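Local coordinates for protein putative Glycerophosphoryl diester phosphodiesterase (Silicibacter pomeroyi, PDB 3L12) that is a putative member of the glycerophosphoryl diester phosphodiesterase family, a magnesium-binding protein built on a TIM-barrel fold, at residues R19-R24 and G292-Y297. Residues are numbered along the deposited sequence; the frame is centred on the assembly and turned at random.
Sequences RVIGHR and GIVTDY
The imidazole of His23 donates ND1-H to Asp296 OD1 at 2.8 Å, and the two side chains run side by side in the same direction. The oxygen lies almost in the ring plane at its edge and accepts the N-H on its syn side, with ND1 28° out of the carboxylate plane; the ring and carboxylate planes are turned 51° apart. With CG anti to the backbone N (chi1 -168°), the ring is carried to where His23 CD2 meets Val294 CG1 obliquely at 3.6 Å. The CG of Arg24 covers one ring face. Asp296 OD2 forms a salt bridge with Arg27 and a hydrogen bond with Asn277, which probably help to hold the carboxylate in place. His23 NE2 is hydrogen-bonded to an unknown ligand, probably from the crystallisation liquor, and the His23 side chain lies about 4 Å from the magnesium ion held by Glu50, Asp52 and Glu149.

Leading up to this pair in sequence, strands 19-23 and 292-295 form a parallel ladder. Ile21 is held through both its N, which donates to Ile293 O at 2.8 Å, and its O, which accepts from Thr295 N at 2.9 Å. Ile21 CB packs on Val294 CG2 at 3.8 Å, whereas Val20 CG1 touches Thr295 CG2 at 4.0 Å on the opposite face, which turns to helix 298-307. Thr295 OG1 accepts from Tyr297 N in an ST turn that leads into that helix, and is also hydrogen-bonded to Val276 O. First strand paired with last is how a TIM barrel closes, and the His-carboxylate pair stands at the C-terminal strand ends, where such barrels place their sites.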
loop_
_atom_site.group_PDB
_atom_site.type_symbol
_atom_site.label_atom_id
_atom_site.label_comp_id
_atom_site.label_asym_id
_atom_site.label_seq_id
_atom_site.Cartn_x
_atom_site.Cartn_y
_atom_site.Cartn_z
ATOM N N ARG A 19 -9.567 9.907 -14.487
ATOM C CA ARG A 19 -9.910 8.860 -13.523
ATOM C C ARG A 19 -8.727 7.916 -13.316
ATOM O O ARG A 19 -7.895 7.730 -14.245
ATOM C CB ARG A 19 -11.139 8.048 -13.973
ATOM C CG ARG A 19 -12.383 8.867 -14.243
ATOM C CD ARG A 19 -12.853 9.647 -13.042
ATOM N NE ARG A 19 -14.001 10.456 -13.467
ATOM C CZ ARG A 19 -14.732 11.202 -12.659
ATOM N NH1 ARG A 19 -14.460 11.269 -11.380
ATOM N NH2 ARG A 19 -15.761 11.883 -13.144
ATOM N N VAL A 20 -8.664 7.365 -12.103
ATOM C CA VAL A 20 -7.595 6.413 -11.700
ATOM C C VAL A 20 -8.268 5.082 -11.378
ATOM O O VAL A 20 -9.097 4.986 -10.487
ATOM C CB VAL A 20 -6.735 6.904 -10.549
ATOM C CG1 VAL A 20 -5.650 5.857 -10.161
ATOM C CG2 VAL A 20 -6.028 8.256 -10.924
ATOM N N ILE A 21 -7.926 4.067 -12.177
ATOM C CA ILE A 21 -8.481 2.731 -12.017
ATOM C C ILE A 21 -7.367 1.816 -11.509
ATOM O O ILE A 21 -6.340 1.673 -12.137
ATOM C CB ILE A 21 -9.144 2.198 -13.264
ATOM C CG1 ILE A 21 -10.237 3.152 -13.811
ATOM C CG2 ILE A 21 -9.784 0.772 -12.996
ATOM C CD1 ILE A 21 -9.742 4.143 -14.856
ATOM N N GLY A 22 -7.630 1.184 -10.357
ATOM C CA GLY A 22 -6.677 0.297 -9.701
ATOM C C GLY A 22 -6.600 -1.045 -10.371
ATOM O O GLY A 22 -7.584 -1.804 -10.338
ATOM N N HIS A 23 -5.485 -1.334 -11.053
ATOM C CA HIS A 23 -5.351 -2.592 -11.817
ATOM C C HIS A 23 -5.220 -3.804 -10.868
ATOM O O HIS A 23 -4.237 -3.920 -10.099
ATOM C CB HIS A 23 -4.153 -2.509 -12.745
ATOM C CG HIS A 23 -4.108 -3.612 -13.742
ATOM N ND1 HIS A 23 -2.986 -4.404 -13.908
ATOM C CD2 HIS A 23 -5.038 -4.077 -14.601
ATOM C CE1 HIS A 23 -3.228 -5.280 -14.887
ATOM N NE2 HIS A 23 -4.473 -5.111 -15.298
ATOM N N ARG A 24 -6.228 -4.696 -10.903
ATOM C CA ARG A 24 -6.340 -5.859 -9.998
ATOM C C ARG A 24 -6.279 -5.401 -8.547
ATOM O O ARG A 24 -5.865 -6.103 -7.707
ATOM C CB ARG A 24 -5.254 -6.913 -10.298
ATOM C CG ARG A 24 -5.189 -7.216 -11.775
ATOM C CD ARG A 24 -4.166 -8.262 -12.121
ATOM N NE ARG A 24 -4.143 -8.367 -13.564
ATOM C CZ ARG A 24 -3.263 -9.086 -14.281
ATOM N NH1 ARG A 24 -2.306 -9.825 -13.696
ATOM N NH2 ARG A 24 -3.318 -9.022 -15.612
ATOM N N GLY A 292 -9.492 8.047 -18.420
ATOM C CA GLY A 292 -8.937 7.383 -17.238
ATOM C C GLY A 292 -7.752 6.508 -17.560
ATOM O O GLY A 292 -7.536 6.151 -18.715
ATOM N N ILE A 293 -6.999 6.218 -16.495
ATOM C CA ILE A 293 -5.791 5.414 -16.522
ATOM C C ILE A 293 -5.864 4.265 -15.548
ATOM O O ILE A 293 -6.145 4.479 -14.340
ATOM C CB ILE A 293 -4.582 6.290 -16.134
ATOM C CG1 ILE A 293 -4.372 7.360 -17.166
ATOM C CG2 ILE A 293 -3.291 5.467 -16.028
ATOM C CD1 ILE A 293 -3.326 8.441 -16.722
ATOM N N VAL A 294 -5.731 3.045 -16.075
ATOM C CA VAL A 294 -5.646 1.842 -15.306
ATOM C C VAL A 294 -4.167 1.657 -15.021
ATOM O O VAL A 294 -3.329 1.591 -15.933
ATOM C CB VAL A 294 -6.197 0.618 -16.094
ATOM C CG1 VAL A 294 -6.105 -0.656 -15.278
ATOM C CG2 VAL A 294 -7.649 0.893 -16.528
ATOM N N THR A 295 -3.864 1.511 -13.731
ATOM C CA THR A 295 -2.485 1.464 -13.239
ATOM C C THR A 295 -2.262 0.434 -12.097
ATOM O O THR A 295 -3.087 0.236 -11.230
ATOM C CB THR A 295 -2.016 2.873 -12.777
ATOM O OG1 THR A 295 -0.597 2.849 -12.444
ATOM C CG2 THR A 295 -2.893 3.384 -11.574
ATOM N N ASP A 296 -1.069 -0.170 -12.094
ATOM C CA ASP A 296 -0.604 -0.979 -10.987
ATOM C C ASP A 296 -0.123 -0.157 -9.770
ATOM O O ASP A 296 0.049 -0.701 -8.654
ATOM C CB ASP A 296 0.566 -1.880 -11.444
ATOM C CG ASP A 296 0.136 -2.912 -12.485
ATOM O OD1 ASP A 296 -0.893 -3.532 -12.275
ATOM O OD2 ASP A 296 0.856 -3.118 -13.480
ATOM N N TYR A 297 0.056 1.171 -9.988
ATOM C CA TYR A 297 0.620 2.090 -8.988
ATOM C C TYR A 297 -0.285 3.307 -8.831
ATOM O O TYR A 297 0.011 4.372 -9.360
ATOM C CB TYR A 297 2.016 2.540 -9.418
ATOM C CG TYR A 297 3.010 1.406 -9.470
ATOM C CD1 TYR A 297 3.717 1.023 -8.325
ATOM C CD2 TYR A 297 3.221 0.713 -10.654
ATOM C CE1 TYR A 297 4.628 -0.049 -8.350
ATOM C CE2 TYR A 297 4.094 -0.376 -10.683
ATOM C CZ TYR A 297 4.786 -0.738 -9.568
ATOM O OH TYR A 297 5.715 -1.793 -9.578
#